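Local coordinates for protein ArsR family transcriptional regulator (Staphylococcus aureus, PDB 6CDB) that probably represses transcription as a zinc-responsive, DNA-binding regulator of the ArsR family, acting as a homodimer with metal sites shared between its subunits, at residues L60-K70 against Y80-A88. The protein carries 1 engineered substitution. Numbering follows the deposited sequence.
Sequences LKLLKSLHLVK and YSLDDIHVA. Engineered in segment 60-70: Leu66 (natural residue Val). With ZN (zinc ion), chain C.
Leu60 sets its CD1 methyl over the Tyr80 ring, 3.8 Å from the ring centroid and only 4° off the normal, which identifies a CH-pi contact over one face. Val69 meets the same ring at its edge, with CG2 near the ring plane, and Lys64 runs across it at about a right angle, its chain bent at chi3 to bring CE to 3.9 Å from Tyr80 CE2.

Beside the ring the backbones pair as an antiparallel hairpin. Lys70 and Ser81 form the hydrogen-bonded pair, Lys70 N to Ser81 O and Ser81 N to Lys70 O, both 2.9 Å; their side chains share one face of the sheet. On that face Lys70 leaves the backbone with CG wedged between N and the carbonyl carbon (chi1 64°), and a final bend at chi4 delivers NZ to Ser81 OG at 2.8 Å. A second bond, 3.1 Å from Lys70 NZ to Asp83 O, reaches the carbonyl from above its plane, tying the lysine to the turn beyond the strand.

Just past the paired residues Asp83 N donates to Leu68 O at 3.0 Å, again from well above the carbonyl plane. One water donates to both Val69 O and Asp83 OD1, linking the strand to this carboxylate. Val87 faces back from the next helix; its side chain and that of Leu68 cross at about a right angle, with Val87 CG2 4.1 Å from Leu68 CD2.

Asp84 is at the N-cap of that helix, 85-99, OD2 taking weak bonds from His86 N and Val87 N, while OD1 binds zinc together with His86 ND1; His97 and His100 of the second subunit complete the site. Thus the contact joins helix 53-65, closed by a Schellman motif at His67, and the winged helix-turn-helix hairpin to the dimer's metal-binding helix, while helices 10-23, 26-37 and 42-49 pack against its apolar side chains.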
loop_
_atom_site.group_PDB
_atom_site.type_symbol
_atom_site.label_atom_id
_atom_site.label_comp_id
_atom_site.label_asym_id
_atom_site.label_seq_id
_atom_site.Cartn_x
_atom_site.Cartn_y
_atom_site.Cartn_z
ATOM N N LEU A 60 9.850 -12.953 -4.007
ATOM C CA LEU A 60 9.171 -12.826 -5.294
ATOM C C LEU A 60 8.108 -13.899 -5.487
ATOM O O LEU A 60 7.103 -13.647 -6.166
ATOM C CB LEU A 60 10.178 -12.888 -6.445
ATOM C CG LEU A 60 11.205 -11.777 -6.577
ATOM C CD1 LEU A 60 12.255 -12.158 -7.650
ATOM C CD2 LEU A 60 10.551 -10.477 -6.952
ATOM N N LYS A 61 8.306 -15.104 -4.933
ATOM C CA LYS A 61 7.208 -16.069 -4.936
ATOM C C LYS A 61 6.021 -15.503 -4.184
ATOM O O LYS A 61 4.878 -15.591 -4.654
ATOM C CB LYS A 61 7.613 -17.403 -4.317
ATOM C CG LYS A 61 8.892 -17.993 -4.848
ATOM C CD LYS A 61 8.720 -18.595 -6.224
ATOM C CE LYS A 61 10.091 -18.888 -6.830
ATOM N NZ LYS A 61 10.863 -19.839 -5.947
ATOM N N LEU A 62 6.272 -14.892 -3.021
ATOM C CA LEU A 62 5.153 -14.317 -2.274
ATOM C C LEU A 62 4.489 -13.185 -3.058
ATOM O O LEU A 62 3.262 -13.149 -3.190
ATOM C CB LEU A 62 5.610 -13.824 -0.903
ATOM C CG LEU A 62 4.557 -12.972 -0.175
ATOM C CD1 LEU A 62 3.184 -13.683 -0.039
ATOM C CD2 LEU A 62 5.065 -12.557 1.189
ATOM N N LEU A 63 5.289 -12.256 -3.592
ATOM C CA LEU A 63 4.728 -11.123 -4.326
ATOM C C LEU A 63 3.972 -11.583 -5.566
ATOM O O LEU A 63 2.950 -10.986 -5.938
ATOM C CB LEU A 63 5.842 -10.137 -4.704
ATOM C CG LEU A 63 6.547 -9.451 -3.528
ATOM C CD1 LEU A 63 7.779 -8.669 -3.993
ATOM C CD2 LEU A 63 5.571 -8.539 -2.760
ATOM N N LYS A 64 4.443 -12.653 -6.208
ATOM C CA LYS A 64 3.756 -13.163 -7.391
ATOM C C LYS A 64 2.413 -13.792 -7.018
ATOM O O LYS A 64 1.409 -13.584 -7.715
ATOM C CB LYS A 64 4.638 -14.173 -8.130
ATOM C CG LYS A 64 4.079 -14.588 -9.490
ATOM C CD LYS A 64 4.697 -15.886 -10.009
ATOM C CE LYS A 64 6.100 -15.673 -10.522
ATOM N NZ LYS A 64 6.721 -16.933 -11.043
ATOM N N SER A 65 2.369 -14.546 -5.913
ATOM C CA SER A 65 1.107 -15.164 -5.515
ATOM C C SER A 65 0.016 -14.127 -5.269
ATOM O O SER A 65 -1.173 -14.438 -5.391
ATOM C CB SER A 65 1.304 -16.014 -4.263
ATOM O OG SER A 65 1.406 -15.186 -3.122
ATOM N N LEU A 66 0.395 -12.898 -4.915
ATOM C CA LEU A 66 -0.552 -11.818 -4.696
ATOM C C LEU A 66 -0.710 -10.927 -5.918
ATOM O O LEU A 66 -1.315 -9.856 -5.813
ATOM C CB LEU A 66 -0.130 -10.980 -3.489
ATOM C CG LEU A 66 -0.170 -11.731 -2.159
ATOM C CD1 LEU A 66 0.388 -10.854 -1.073
ATOM C CD2 LEU A 66 -1.582 -12.151 -1.824
ATOM N N HIS A 67 -0.182 -11.347 -7.067
ATOM C CA HIS A 67 -0.317 -10.609 -8.323
ATOM C C HIS A 67 0.283 -9.218 -8.221
ATOM O O HIS A 67 -0.218 -8.270 -8.824
ATOM C CB HIS A 67 -1.776 -10.528 -8.781
ATOM C CG HIS A 67 -2.410 -11.868 -8.966
ATOM N ND1 HIS A 67 -2.088 -12.702 -10.017
ATOM C CD2 HIS A 67 -3.321 -12.534 -8.220
ATOM C CE1 HIS A 67 -2.780 -13.822 -9.912
ATOM N NE2 HIS A 67 -3.535 -13.745 -8.831
ATOM N N LEU A 68 1.371 -9.093 -7.468
ATOM C CA LEU A 68 2.098 -7.834 -7.376
ATOM C C LEU A 68 3.300 -7.768 -8.311
ATOM O O LEU A 68 3.701 -6.668 -8.708
ATOM C CB LEU A 68 2.539 -7.593 -5.925
ATOM C CG LEU A 68 1.334 -7.458 -4.971
ATOM C CD1 LEU A 68 1.801 -7.300 -3.543
ATOM C CD2 LEU A 68 0.443 -6.293 -5.391
ATOM N N VAL A 69 3.892 -8.913 -8.662
ATOM C CA VAL A 69 4.896 -8.996 -9.715
ATOM C C VAL A 69 4.492 -10.127 -10.646
ATOM O O VAL A 69 3.701 -10.998 -10.291
ATOM C CB VAL A 69 6.323 -9.244 -9.175
ATOM C CG1 VAL A 69 6.750 -8.110 -8.255
ATOM C CG2 VAL A 69 6.391 -10.598 -8.450
ATOM N N LYS A 70 5.034 -10.094 -11.856
ATOM C CA LYS A 70 4.901 -11.197 -12.793
ATOM C C LYS A 70 6.281 -11.489 -13.361
ATOM O O LYS A 70 7.225 -10.703 -13.186
ATOM C CB LYS A 70 3.909 -10.870 -13.912
ATOM C CG LYS A 70 4.369 -9.712 -14.791
ATOM C CD LYS A 70 3.347 -9.391 -15.870
ATOM C CE LYS A 70 3.850 -8.275 -16.772
ATOM N NZ LYS A 70 4.303 -7.112 -15.959
ATOM N N TYR A 80 11.525 -10.401 -13.881
ATOM C CA TYR A 80 10.379 -9.975 -13.099
ATOM C C TYR A 80 10.029 -8.526 -13.391
ATOM O O TYR A 80 10.871 -7.734 -13.815
ATOM C CB TYR A 80 10.635 -10.159 -11.603
ATOM C CG TYR A 80 10.546 -11.610 -11.200
ATOM C CD1 TYR A 80 11.588 -12.483 -11.482
ATOM C CD2 TYR A 80 9.418 -12.115 -10.552
ATOM C CE1 TYR A 80 11.519 -13.814 -11.136
ATOM C CE2 TYR A 80 9.340 -13.459 -10.198
ATOM C CZ TYR A 80 10.402 -14.298 -10.497
ATOM O OH TYR A 80 10.372 -15.630 -10.169
ATOM N N SER A 81 8.762 -8.188 -13.155
ATOM C CA SER A 81 8.301 -6.821 -13.316
ATOM C C SER A 81 7.115 -6.610 -12.392
ATOM O O SER A 81 6.495 -7.568 -11.925
ATOM C CB SER A 81 7.915 -6.542 -14.772
ATOM O OG SER A 81 6.961 -7.500 -15.213
ATOM N N LEU A 82 6.812 -5.346 -12.111
ATOM C CA LEU A 82 5.544 -5.054 -11.453
ATOM C C LEU A 82 4.409 -5.581 -12.321
ATOM O O LEU A 82 4.472 -5.524 -13.554
ATOM C CB LEU A 82 5.393 -3.553 -11.207
ATOM C CG LEU A 82 6.435 -2.907 -10.286
ATOM C CD1 LEU A 82 6.012 -1.501 -9.868
ATOM C CD2 LEU A 82 6.727 -3.780 -9.062
ATOM N N ASP A 83 3.368 -6.106 -11.670
ATOM C CA ASP A 83 2.372 -6.894 -12.390
ATOM C C ASP A 83 1.664 -6.071 -13.464
ATOM O O ASP A 83 1.597 -6.488 -14.623
ATOM C CB ASP A 83 1.360 -7.494 -11.416
ATOM C CG ASP A 83 0.216 -8.210 -12.133
ATOM O OD1 ASP A 83 0.366 -9.418 -12.418
ATOM O OD2 ASP A 83 -0.821 -7.558 -12.430
ATOM N N ASP A 84 1.125 -4.906 -13.102
ATOM C CA ASP A 84 0.478 -4.039 -14.090
ATOM C C ASP A 84 0.554 -2.595 -13.599
ATOM O O ASP A 84 1.207 -2.290 -12.597
ATOM C CB ASP A 84 -0.963 -4.504 -14.377
ATOM C CG ASP A 84 -1.918 -4.327 -13.187
ATOM O OD1 ASP A 84 -3.018 -4.935 -13.207
ATOM O OD2 ASP A 84 -1.603 -3.588 -12.225
ATOM N N ILE A 85 -0.148 -1.706 -14.301
ATOM C CA ILE A 85 -0.040 -0.279 -14.023
ATOM C C ILE A 85 -0.642 0.098 -12.663
ATOM O O ILE A 85 -0.260 1.119 -12.076
ATOM C CB ILE A 85 -0.698 0.518 -15.160
ATOM C CG1 ILE A 85 -0.298 1.982 -15.035
ATOM C CG2 ILE A 85 -2.224 0.362 -15.104
ATOM C CD1 ILE A 85 -1.312 2.930 -15.615
ATOM N N HIS A 86 -1.617 -0.663 -12.156
ATOM C CA HIS A 86 -2.162 -0.334 -10.842
ATOM C C HIS A 86 -1.114 -0.520 -9.755
ATOM O O HIS A 86 -1.033 0.283 -8.816
ATOM C CB HIS A 86 -3.396 -1.190 -10.547
ATOM C CG HIS A 86 -4.362 -1.243 -11.690
ATOM N ND1 HIS A 86 -4.703 -2.417 -12.325
ATOM C CD2 HIS A 86 -5.018 -0.256 -12.345
ATOM C CE1 HIS A 86 -5.552 -2.157 -13.305
ATOM N NE2 HIS A 86 -5.753 -0.852 -13.342
ATOM N N VAL A 87 -0.314 -1.577 -9.863
ATOM C CA VAL A 87 0.733 -1.823 -8.874
ATOM C C VAL A 87 1.805 -0.742 -8.955
ATOM O O VAL A 87 2.199 -0.161 -7.933
ATOM C CB VAL A 87 1.314 -3.235 -9.065
ATOM C CG1 VAL A 87 2.402 -3.524 -8.018
ATOM C CG2 VAL A 87 0.200 -4.272 -8.965
ATOM N N ALA A 88 2.255 -0.417 -10.177
ATOM C CA ALA A 88 3.228 0.659 -10.344
ATOM C C ALA A 88 2.691 1.973 -9.801
ATOM O O ALA A 88 3.419 2.723 -9.131
ATOM C CB ALA A 88 3.614 0.810 -11.819
HETATM ZN ZN ZN C . -4.232 -4.359 -11.882
HETATM O O HOH W 1 1.225 -11.652 -11.098
#